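PDB 1W5T: ORC2 from Aeropyrum pernix, which binds ATP and DNA and takes part in regulating DNA replication, as an archaeal member of the Cdc6/Orc family with an AAA+ ATPase domain. Local coordinates for residues Gly7-Phe15 and Ile263-Glu274; Thr235-Ile245 and Asp279-Val290. One frame throughout, in Å; residues are numbered along the deposited sequence.

Both interactions lie in the helical lid region of the AAA+ module and meet around helix 259-275. Interaction 1 lays the N-terminal segment 7-15 on that helix, and interaction 2 joins the helices before and after it in the chain, 239-249 and 283-292. They touch each other where Leu8 meets Val236 and where Ala289 packs on the backbone of Ala265 and Ala269. Each has a buried apolar side and a charged, more exposed border. In interaction 1 aromatic rings fill the inner side and one carboxylate holds the loop; in interaction 2 branched aliphatic residues and a histidine form the interior, edged by a five-residue salt-bridge network.

Interaction 1: residues Gly7-Phe15 and Ile263-Glu274; sequences GLFKDRRVF and IVALKMACEMAE
Glu274, near the C-terminal end of helix 259-275, grips the N-terminal segment with both carboxylate oxygens. OE1 accepts the backbone N of Leu8 at 2.6 Å in a nearly straight bond (167°), and OE2 receives NH1 of Arg12 at 2.5 Å in a salt bridge, the oxygen tilted from the guanidinium plane. The extended arginine chain passes over Phe9, with CG above the centre of one ring face and the guanidinium lying across the ring's CD1. Replacing Glu274 by an alanine would probably leave Leu8 N and the Arg12 guanidinium without their acceptor on the helix and let the arginine swing away from the ring. CZ of Phe9 presses on CB of Cys270 at 3.4 Å, and Cys270 SG stands obliquely 5.0 Å from the centroid of the Phe9 ring. Leu8 adds CD2 against CB of Ala273 at 3.9 Å.

Phe15, buried where Phe9 is partly exposed, has the larger contact with the helix. Its CB meets CD of Lys267 at 3.8 Å, the lysine chain running alongside in the opposite direction, and CG lies against CG of the same lysine. With CG anti to the carbonyl carbon (chi1 -72°), the ring is carried toward the helix. There CD2 touches CB of Lys267 and approaches the backbone O of Ile263 at 3.8 Å, near the ring plane, and CE2 abuts CG of Leu266 at 3.8 Å; CZ faces CD2 of the same leucine. The rim of Phe9 points at CE1 of Phe15 and lies over a face of that ring, the two planes nearly perpendicular. Ile263 touches the bound ATP analogue, while Val14 O is hydrogen-bonded to the ATP-binding Arg227. An N-terminal segment is thus fastened to the lid helix of an AAA+ module, beside its nucleotide site.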
loop_
_atom_site.group_PDB
_atom_site.type_symbol
_atom_site.label_atom_id
_atom_site.label_comp_id
_atom_site.label_asym_id
_atom_site.label_seq_id
_atom_site.Cartn_x
_atom_site.Cartn_y
_atom_site.Cartn_z
ATOM N N GLY A 7 5.063 -15.946 28.489
ATOM C CA GLY A 7 3.931 -16.913 28.265
ATOM C C GLY A 7 4.045 -17.673 26.957
ATOM O O GLY A 7 4.816 -18.637 26.858
ATOM N N LEU A 8 3.279 -17.238 25.958
ATOM C CA LEU A 8 3.223 -17.924 24.674
ATOM C C LEU A 8 4.281 -17.432 23.692
ATOM O O LEU A 8 4.687 -18.128 22.786
ATOM C CB LEU A 8 1.822 -17.770 24.075
ATOM C CG LEU A 8 0.785 -18.818 24.494
ATOM C CD1 LEU A 8 0.095 -18.414 25.780
ATOM C CD2 LEU A 8 -0.218 -19.024 23.390
ATOM N N PHE A 9 4.723 -16.213 23.890
ATOM C CA PHE A 9 5.591 -15.567 22.936
ATOM C C PHE A 9 7.036 -15.867 23.293
ATOM O O PHE A 9 7.394 -15.874 24.469
ATOM C CB PHE A 9 5.366 -14.051 22.989
ATOM C CG PHE A 9 4.035 -13.608 22.451
ATOM C CD1 PHE A 9 2.958 -13.427 23.299
ATOM C CD2 PHE A 9 3.863 -13.353 21.088
ATOM C CE1 PHE A 9 1.724 -13.000 22.797
ATOM C CE2 PHE A 9 2.634 -12.929 20.584
ATOM C CZ PHE A 9 1.570 -12.746 21.435
ATOM N N LYS A 10 7.870 -16.120 22.295
ATOM C CA LYS A 10 9.301 -16.112 22.557
ATOM C C LYS A 10 9.924 -14.762 22.176
ATOM O O LYS A 10 11.007 -14.438 22.652
ATOM C CB LYS A 10 10.007 -17.320 21.929
ATOM C CG LYS A 10 10.395 -17.245 20.447
ATOM C CD LYS A 10 11.151 -18.531 20.070
ATOM C CE LYS A 10 11.032 -18.868 18.605
ATOM N NZ LYS A 10 10.774 -20.309 18.390
ATOM N N ASP A 11 9.212 -13.988 21.335
ATOM C CA ASP A 11 9.558 -12.592 20.978
ATOM C C ASP A 11 8.358 -11.823 20.403
ATOM O O ASP A 11 8.083 -11.841 19.192
ATOM C CB ASP A 11 10.732 -12.533 19.981
ATOM C CG ASP A 11 11.351 -11.143 19.865
ATOM O OD1 ASP A 11 10.752 -10.134 20.283
ATOM O OD2 ASP A 11 12.463 -10.953 19.346
ATOM N N ARG A 12 7.652 -11.139 21.286
ATOM C CA ARG A 12 6.519 -10.308 20.939
ATOM C C ARG A 12 6.753 -9.237 19.829
ATOM O O ARG A 12 5.797 -8.740 19.214
ATOM C CB ARG A 12 6.085 -9.595 22.219
ATOM C CG ARG A 12 4.615 -9.648 22.535
ATOM C CD ARG A 12 4.354 -9.078 23.915
ATOM N NE ARG A 12 3.161 -9.653 24.494
ATOM C CZ ARG A 12 3.040 -10.501 25.506
ATOM N NH1 ARG A 12 1.813 -10.856 25.797
ATOM N NH2 ARG A 12 4.056 -10.995 26.213
ATOM N N ARG A 13 7.998 -8.829 19.603
ATOM C CA ARG A 13 8.245 -7.746 18.655
ATOM C C ARG A 13 8.071 -8.223 17.191
ATOM O O ARG A 13 7.884 -7.423 16.268
ATOM C CB ARG A 13 9.621 -7.128 18.885
ATOM C CG ARG A 13 9.706 -6.333 20.204
ATOM C CD ARG A 13 10.698 -6.943 21.182
ATOM N NE ARG A 13 12.022 -6.405 20.934
ATOM C CZ ARG A 13 13.107 -6.997 20.439
ATOM N NH1 ARG A 13 13.181 -8.278 20.080
ATOM N NH2 ARG A 13 14.177 -6.232 20.330
ATOM N N VAL A 14 8.129 -9.532 17.005
ATOM C CA VAL A 14 7.849 -10.170 15.726
ATOM C C VAL A 14 6.437 -9.838 15.253
ATOM O O VAL A 14 6.158 -9.932 14.085
ATOM C CB VAL A 14 8.048 -11.715 15.845
ATOM C CG1 VAL A 14 7.517 -12.488 14.639
ATOM C CG2 VAL A 14 9.492 -12.031 16.108
ATOM N N PHE A 15 5.578 -9.411 16.173
ATOM C CA PHE A 15 4.183 -9.099 15.875
ATOM C C PHE A 15 3.916 -7.596 15.715
ATOM O O PHE A 15 2.809 -7.182 15.407
ATOM C CB PHE A 15 3.263 -9.756 16.927
ATOM C CG PHE A 15 3.172 -11.249 16.773
ATOM C CD1 PHE A 15 4.142 -12.078 17.356
ATOM C CD2 PHE A 15 2.160 -11.838 15.984
ATOM C CE1 PHE A 15 4.098 -13.457 17.203
ATOM C CE2 PHE A 15 2.092 -13.230 15.809
ATOM C CZ PHE A 15 3.076 -14.044 16.410
ATOM N N ILE A 263 -1.918 -11.412 10.777
ATOM C CA ILE A 263 -0.933 -11.371 11.829
ATOM C C ILE A 263 -1.495 -10.843 13.154
ATOM O O ILE A 263 -1.144 -11.368 14.227
ATOM C CB ILE A 263 0.303 -10.553 11.371
ATOM C CG1 ILE A 263 1.095 -11.362 10.364
ATOM C CG2 ILE A 263 1.218 -10.220 12.534
ATOM C CD1 ILE A 263 2.042 -10.509 9.584
ATOM N N VAL A 264 -2.344 -9.833 13.083
ATOM C CA VAL A 264 -2.955 -9.226 14.264
ATOM C C VAL A 264 -3.920 -10.252 14.911
ATOM O O VAL A 264 -3.935 -10.423 16.140
ATOM C CB VAL A 264 -3.689 -7.892 13.904
ATOM C CG1 VAL A 264 -4.459 -7.369 15.060
ATOM C CG2 VAL A 264 -2.683 -6.826 13.490
ATOM N N ALA A 265 -4.697 -10.947 14.096
ATOM C CA ALA A 265 -5.484 -12.084 14.582
ATOM C C ALA A 265 -4.680 -13.111 15.370
ATOM O O ALA A 265 -5.120 -13.567 16.416
ATOM C CB ALA A 265 -6.217 -12.774 13.428
ATOM N N LEU A 266 -3.531 -13.505 14.839
ATOM C CA LEU A 266 -2.706 -14.516 15.470
ATOM C C LEU A 266 -2.158 -13.927 16.786
ATOM O O LEU A 266 -2.193 -14.591 17.828
ATOM C CB LEU A 266 -1.598 -15.005 14.508
ATOM C CG LEU A 266 -0.491 -15.897 15.093
ATOM C CD1 LEU A 266 -1.120 -17.097 15.737
ATOM C CD2 LEU A 266 0.505 -16.392 14.072
ATOM N N LYS A 267 -1.698 -12.672 16.729
ATOM C CA LYS A 267 -1.323 -11.963 17.933
ATOM C C LYS A 267 -2.380 -12.044 19.006
ATOM O O LYS A 267 -2.076 -12.484 20.131
ATOM C CB LYS A 267 -1.021 -10.494 17.692
ATOM C CG LYS A 267 -0.194 -9.865 18.854
ATOM C CD LYS A 267 0.114 -8.392 18.604
ATOM C CE LYS A 267 -0.961 -7.480 19.256
ATOM N NZ LYS A 267 -1.371 -6.262 18.457
ATOM N N MET A 268 -3.586 -11.602 18.649
ATOM C CA MET A 268 -4.729 -11.513 19.559
ATOM C C MET A 268 -5.036 -12.873 20.157
ATOM O O MET A 268 -5.227 -12.982 21.357
ATOM C CB MET A 268 -6.000 -11.046 18.835
ATOM C CG MET A 268 -6.091 -9.573 18.481
ATOM S SD MET A 268 -7.652 -9.230 17.474
ATOM C CE MET A 268 -8.950 -9.683 18.664
ATOM N N ALA A 269 -5.074 -13.896 19.306
ATOM C CA ALA A 269 -5.369 -15.236 19.760
ATOM C C ALA A 269 -4.373 -15.624 20.839
ATOM O O ALA A 269 -4.741 -16.156 21.857
ATOM C CB ALA A 269 -5.367 -16.214 18.609
ATOM N N CYS A 270 -3.103 -15.287 20.633
ATOM C CA CYS A 270 -2.076 -15.594 21.627
ATOM C C CYS A 270 -2.256 -14.867 22.974
ATOM O O CYS A 270 -2.121 -15.477 24.053
ATOM C CB CYS A 270 -0.703 -15.305 21.056
ATOM S SG CYS A 270 -0.225 -16.548 19.900
ATOM N N GLU A 271 -2.560 -13.580 22.910
ATOM C CA GLU A 271 -2.839 -12.823 24.127
ATOM C C GLU A 271 -4.131 -13.225 24.842
ATOM O O GLU A 271 -4.212 -13.137 26.075
ATOM C CB GLU A 271 -2.643 -11.293 23.989
ATOM C CG GLU A 271 -3.260 -10.592 22.792
ATOM C CD GLU A 271 -2.591 -9.244 22.474
ATOM O OE1 GLU A 271 -1.417 -9.035 22.859
ATOM O OE2 GLU A 271 -3.233 -8.379 21.825
ATOM N N MET A 272 -5.111 -13.691 24.066
ATOM C CA MET A 272 -6.344 -14.277 24.598
ATOM C C MET A 272 -6.059 -15.564 25.374
ATOM O O MET A 272 -6.683 -15.804 26.413
ATOM C CB MET A 272 -7.350 -14.547 23.478
ATOM C CG MET A 272 -8.225 -13.352 23.122
ATOM S SD MET A 272 -9.150 -13.673 21.568
ATOM C CE MET A 272 -9.917 -12.151 21.339
ATOM N N ALA A 273 -5.139 -16.385 24.865
ATOM C CA ALA A 273 -4.666 -17.587 25.584
ATOM C C ALA A 273 -3.943 -17.231 26.887
ATOM O O ALA A 273 -4.286 -17.761 27.946
ATOM C CB ALA A 273 -3.790 -18.442 24.704
ATOM N N GLU A 274 -2.949 -16.351 26.804
ATOM C CA GLU A 274 -2.235 -15.864 27.990
ATOM C C GLU A 274 -3.221 -15.361 29.063
ATOM O O GLU A 274 -3.204 -15.831 30.206
ATOM C CB GLU A 274 -1.246 -14.739 27.622
ATOM C CG GLU A 274 0.220 -15.038 27.960
ATOM C CD GLU A 274 1.248 -14.295 27.077
ATOM O OE1 GLU A 274 2.121 -14.984 26.484
ATOM O OE2 GLU A 274 1.200 -13.025 26.978
#

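Interaction 2: residues Thr235-Ile245 and Asp279-Val290; sequences TVWEPRHLELI and DSLSEDLVRKAV
Val286 packs into the angle between Leu244 and Ile245, its CG1 lying 3.7 Å from CB of Leu244. Ile245 crosses this valine at about a right angle and extends the apolar strip by placing its CG1 4.0 Å from CG2 of Val290. The same Val286 CG1 sits 3.2 Å from the backbone O of His241, a close fit between helices; the axes of the segments 239-245 and 283-290 run in nearly the same direction, approach to 9.3 Å and cross at -19°.

Toward the helix starts, the His241 ring lies with one face under Leu281: CB of the leucine stands 3.8 Å from the ring centroid, almost on the normal, as a CH-pi contact. ND1 of this histidine is buried with no partner in the model. The incoming loops are tied together by Leu281 N, which donates to Val236 O at 2.9 Å in an almost linear bond (177°) within the carbonyl plane.

Charges close the outer edge. Glu283, its CB resting on CD1 of Leu244, offers OE1 through the anti lone pair to NH1 of Arg240 at 2.9 Å, and OE2 to NH1 of Arg287 on its own helix. Glu238 forms a salt bridge with Arg240, and Asp284 one with Arg287 whose hydrogen-bond geometry is weak, completing the network. Leu242 and Leu281 also reach helix 259-275, so the contact belongs to the helical bundle of the AAA+ lid.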
loop_
_atom_site.group_PDB
_atom_site.type_symbol
_atom_site.label_atom_id
_atom_site.label_comp_id
_atom_site.label_asym_id
_atom_site.label_seq_id
_atom_site.Cartn_x
_atom_site.Cartn_y
_atom_site.Cartn_z
ATOM N N THR A 235 5.730 -24.896 21.192
ATOM C CA THR A 235 4.679 -25.796 21.713
ATOM C C THR A 235 3.272 -25.169 21.606
ATOM O O THR A 235 2.225 -25.849 21.686
ATOM C CB THR A 235 4.993 -26.199 23.163
ATOM O OG1 THR A 235 5.224 -25.031 23.966
ATOM C CG2 THR A 235 6.350 -26.936 23.230
ATOM N N VAL A 236 3.283 -23.866 21.373
ATOM C CA VAL A 236 2.119 -23.031 21.498
ATOM C C VAL A 236 1.133 -23.193 20.348
ATOM O O VAL A 236 -0.065 -22.998 20.526
ATOM C CB VAL A 236 2.606 -21.582 21.648
ATOM C CG1 VAL A 236 1.697 -20.578 20.951
ATOM C CG2 VAL A 236 2.856 -21.254 23.133
ATOM N N TRP A 237 1.620 -23.592 19.181
ATOM C CA TRP A 237 0.794 -23.544 17.972
ATOM C C TRP A 237 0.859 -24.794 17.141
ATOM O O TRP A 237 1.786 -25.555 17.212
ATOM C CB TRP A 237 1.186 -22.351 17.099
ATOM C CG TRP A 237 2.560 -22.481 16.502
ATOM C CD1 TRP A 237 3.769 -22.183 17.116
ATOM C CD2 TRP A 237 2.887 -22.950 15.192
ATOM N NE1 TRP A 237 4.807 -22.444 16.251
ATOM C CE2 TRP A 237 4.302 -22.906 15.062
ATOM C CE3 TRP A 237 2.136 -23.375 14.099
ATOM C CZ2 TRP A 237 4.979 -23.279 13.874
ATOM C CZ3 TRP A 237 2.832 -23.771 12.906
ATOM C CH2 TRP A 237 4.230 -23.713 12.824
ATOM N N GLU A 238 -0.145 -24.938 16.308
ATOM C CA GLU A 238 -0.287 -26.030 15.400
ATOM C C GLU A 238 -0.665 -25.430 14.044
ATOM O O GLU A 238 -1.345 -24.411 14.028
ATOM C CB GLU A 238 -1.478 -26.807 15.889
ATOM C CG GLU A 238 -1.372 -28.271 15.785
ATOM C CD GLU A 238 -0.831 -28.925 17.002
ATOM O OE1 GLU A 238 0.370 -28.653 17.332
ATOM O OE2 GLU A 238 -1.622 -29.750 17.568
ATOM N N PRO A 239 -0.257 -26.061 12.932
ATOM C CA PRO A 239 -0.704 -25.642 11.597
ATOM C C PRO A 239 -2.161 -25.238 11.496
ATOM O O PRO A 239 -2.407 -24.189 10.923
ATOM C CB PRO A 239 -0.424 -26.893 10.727
ATOM C CG PRO A 239 0.895 -27.409 11.344
ATOM C CD PRO A 239 0.674 -27.218 12.849
ATOM N N ARG A 240 -3.083 -26.025 12.050
ATOM C CA ARG A 240 -4.523 -25.822 11.855
ATOM C C ARG A 240 -5.003 -24.535 12.449
ATOM O O ARG A 240 -5.947 -23.929 11.909
ATOM C CB ARG A 240 -5.362 -26.957 12.441
ATOM C CG ARG A 240 -4.886 -27.472 13.775
ATOM C CD ARG A 240 -5.683 -28.675 14.216
ATOM N NE ARG A 240 -5.081 -29.326 15.350
ATOM C CZ ARG A 240 -5.337 -29.122 16.648
ATOM N NH1 ARG A 240 -6.259 -28.269 17.125
ATOM N NH2 ARG A 240 -4.624 -29.853 17.490
ATOM N N HIS A 241 -4.368 -24.132 13.559
ATOM C CA HIS A 241 -4.646 -22.867 14.206
ATOM C C HIS A 241 -4.466 -21.761 13.169
ATOM O O HIS A 241 -5.303 -20.889 13.046
ATOM C CB HIS A 241 -3.682 -22.612 15.369
ATOM C CG HIS A 241 -3.812 -23.561 16.524
ATOM N ND1 HIS A 241 -5.024 -23.951 17.057
ATOM C CD2 HIS A 241 -2.865 -24.134 17.302
ATOM C CE1 HIS A 241 -4.814 -24.774 18.067
ATOM N NE2 HIS A 241 -3.514 -24.903 18.232
ATOM N N LEU A 242 -3.352 -21.803 12.438
ATOM C CA LEU A 242 -3.032 -20.771 11.452
ATOM C C LEU A 242 -3.944 -20.858 10.212
ATOM O O LEU A 242 -4.239 -19.837 9.569
ATOM C CB LEU A 242 -1.569 -20.887 11.011
ATOM C CG LEU A 242 -0.466 -21.033 12.056
ATOM C CD1 LEU A 242 0.903 -21.200 11.363
ATOM C CD2 LEU A 242 -0.471 -19.872 13.049
ATOM N N GLU A 243 -4.374 -22.075 9.876
ATOM C CA GLU A 243 -5.246 -22.282 8.724
ATOM C C GLU A 243 -6.558 -21.581 8.911
ATOM O O GLU A 243 -7.132 -21.079 7.948
ATOM C CB GLU A 243 -5.571 -23.744 8.552
ATOM C CG GLU A 243 -4.555 -24.504 7.768
ATOM C CD GLU A 243 -4.770 -26.000 7.897
ATOM O OE1 GLU A 243 -5.940 -26.449 7.664
ATOM O OE2 GLU A 243 -3.760 -26.699 8.217
ATOM N N LEU A 244 -7.020 -21.584 10.159
ATOM C CA LEU A 244 -8.247 -20.946 10.560
ATOM C C LEU A 244 -8.254 -19.455 10.235
ATOM O O LEU A 244 -9.316 -18.875 10.049
ATOM C CB LEU A 244 -8.473 -21.177 12.057
ATOM C CG LEU A 244 -8.843 -22.637 12.386
ATOM C CD1 LEU A 244 -8.773 -22.909 13.868
ATOM C CD2 LEU A 244 -10.236 -23.099 11.788
ATOM N N ILE A 245 -7.078 -18.837 10.191
ATOM C CA ILE A 245 -6.979 -17.420 9.956
ATOM C C ILE A 245 -6.919 -17.234 8.457
ATOM O O ILE A 245 -7.772 -16.546 7.862
ATOM C CB ILE A 245 -5.763 -16.816 10.657
ATOM C CG1 ILE A 245 -5.897 -16.964 12.186
ATOM C CG2 ILE A 245 -5.678 -15.316 10.327
ATOM C CD1 ILE A 245 -4.599 -16.742 13.045
ATOM N N ASP A 279 -1.324 -22.092 28.081
ATOM C CA ASP A 279 0.025 -21.921 27.544
ATOM C C ASP A 279 0.178 -22.464 26.128
ATOM O O ASP A 279 1.299 -22.659 25.640
ATOM C CB ASP A 279 1.096 -22.530 28.468
ATOM C CG ASP A 279 0.942 -24.019 28.627
ATOM O OD1 ASP A 279 1.661 -24.583 29.503
ATOM O OD2 ASP A 279 0.138 -24.687 27.928
ATOM N N SER A 280 -0.961 -22.717 25.487
ATOM C CA SER A 280 -1.011 -23.017 24.075
ATOM C C SER A 280 -2.289 -22.399 23.470
ATOM O O SER A 280 -3.201 -21.970 24.217
ATOM C CB SER A 280 -0.992 -24.514 23.883
ATOM O OG SER A 280 -1.983 -25.076 24.711
ATOM N N LEU A 281 -2.338 -22.321 22.134
ATOM C CA LEU A 281 -3.552 -21.906 21.459
ATOM C C LEU A 281 -4.587 -23.007 21.472
ATOM O O LEU A 281 -4.275 -24.203 21.617
ATOM C CB LEU A 281 -3.286 -21.521 20.014
ATOM C CG LEU A 281 -2.395 -20.333 19.731
ATOM C CD1 LEU A 281 -2.103 -20.206 18.233
ATOM C CD2 LEU A 281 -2.991 -19.051 20.295
ATOM N N SER A 282 -5.837 -22.593 21.303
ATOM C CA SER A 282 -6.884 -23.537 20.962
ATOM C C SER A 282 -7.625 -22.969 19.758
ATOM O O SER A 282 -7.512 -21.764 19.472
ATOM C CB SER A 282 -7.807 -23.764 22.164
ATOM O OG SER A 282 -8.601 -22.632 22.413
ATOM N N GLU A 283 -8.355 -23.813 19.038
ATOM C CA GLU A 283 -9.142 -23.358 17.922
ATOM C C GLU A 283 -10.192 -22.297 18.249
ATOM O O GLU A 283 -10.420 -21.374 17.443
ATOM C CB GLU A 283 -9.799 -24.560 17.258
ATOM C CG GLU A 283 -8.786 -25.637 16.928
ATOM C CD GLU A 283 -9.321 -26.641 15.971
ATOM O OE1 GLU A 283 -8.660 -27.664 15.704
ATOM O OE2 GLU A 283 -10.421 -26.415 15.495
ATOM N N ASP A 284 -10.849 -22.439 19.411
ATOM C CA ASP A 284 -11.833 -21.458 19.888
ATOM C C ASP A 284 -11.243 -20.050 19.977
ATOM O O ASP A 284 -11.868 -19.079 19.548
ATOM C CB ASP A 284 -12.424 -21.877 21.238
ATOM C CG ASP A 284 -13.335 -23.128 21.132
ATOM O OD1 ASP A 284 -13.718 -23.672 22.172
ATOM O OD2 ASP A 284 -13.709 -23.653 20.066
ATOM N N LEU A 285 -10.037 -19.955 20.526
ATOM C CA LEU A 285 -9.385 -18.664 20.737
ATOM C C LEU A 285 -9.000 -18.027 19.401
ATOM O O LEU A 285 -9.211 -16.859 19.194
ATOM C CB LEU A 285 -8.174 -18.814 21.678
ATOM C CG LEU A 285 -8.609 -19.136 23.132
ATOM C CD1 LEU A 285 -7.467 -19.715 23.966
ATOM C CD2 LEU A 285 -9.218 -17.877 23.881
ATOM N N VAL A 286 -8.488 -18.832 18.484
ATOM C CA VAL A 286 -8.151 -18.365 17.146
ATOM C C VAL A 286 -9.413 -17.898 16.447
ATOM O O VAL A 286 -9.451 -16.780 15.938
ATOM C CB VAL A 286 -7.417 -19.451 16.323
ATOM C CG1 VAL A 286 -7.263 -19.047 14.858
ATOM C CG2 VAL A 286 -6.049 -19.714 16.943
ATOM N N ARG A 287 -10.452 -18.739 16.464
ATOM C CA ARG A 287 -11.707 -18.358 15.832
ATOM C C ARG A 287 -12.319 -17.127 16.469
ATOM O O ARG A 287 -12.804 -16.237 15.765
ATOM C CB ARG A 287 -12.694 -19.503 15.729
ATOM C CG ARG A 287 -12.340 -20.473 14.606
ATOM C CD ARG A 287 -13.340 -21.607 14.414
ATOM N NE ARG A 287 -13.569 -22.246 15.718
ATOM C CZ ARG A 287 -13.160 -23.469 16.051
ATOM N NH1 ARG A 287 -12.515 -24.257 15.159
ATOM N NH2 ARG A 287 -13.429 -23.902 17.275
ATOM N N LYS A 288 -12.298 -17.088 17.791
ATOM C CA LYS A 288 -12.617 -15.882 18.505
ATOM C C LYS A 288 -11.859 -14.661 17.960
ATOM O O LYS A 288 -12.460 -13.607 17.703
ATOM C CB LYS A 288 -12.295 -16.047 19.992
ATOM C CG LYS A 288 -12.810 -14.904 20.847
ATOM C CD LYS A 288 -14.320 -15.085 21.170
ATOM C CE LYS A 288 -14.802 -14.216 22.392
ATOM N NZ LYS A 288 -16.307 -14.023 22.279
ATOM N N ALA A 289 -10.548 -14.801 17.800
ATOM C CA ALA A 289 -9.710 -13.670 17.401
ATOM C C ALA A 289 -10.131 -13.169 16.021
ATOM O O ALA A 289 -10.158 -11.965 15.785
ATOM C CB ALA A 289 -8.256 -14.030 17.437
ATOM N N VAL A 290 -10.480 -14.096 15.141
ATOM C CA VAL A 290 -10.818 -13.791 13.765
ATOM C C VAL A 290 -12.109 -12.989 13.698
ATOM O O VAL A 290 -12.298 -12.132 12.813
ATOM C CB VAL A 290 -10.991 -15.085 12.969
ATOM C CG1 VAL A 290 -11.847 -14.872 11.731
ATOM C CG2 VAL A 290 -9.647 -15.683 12.597
#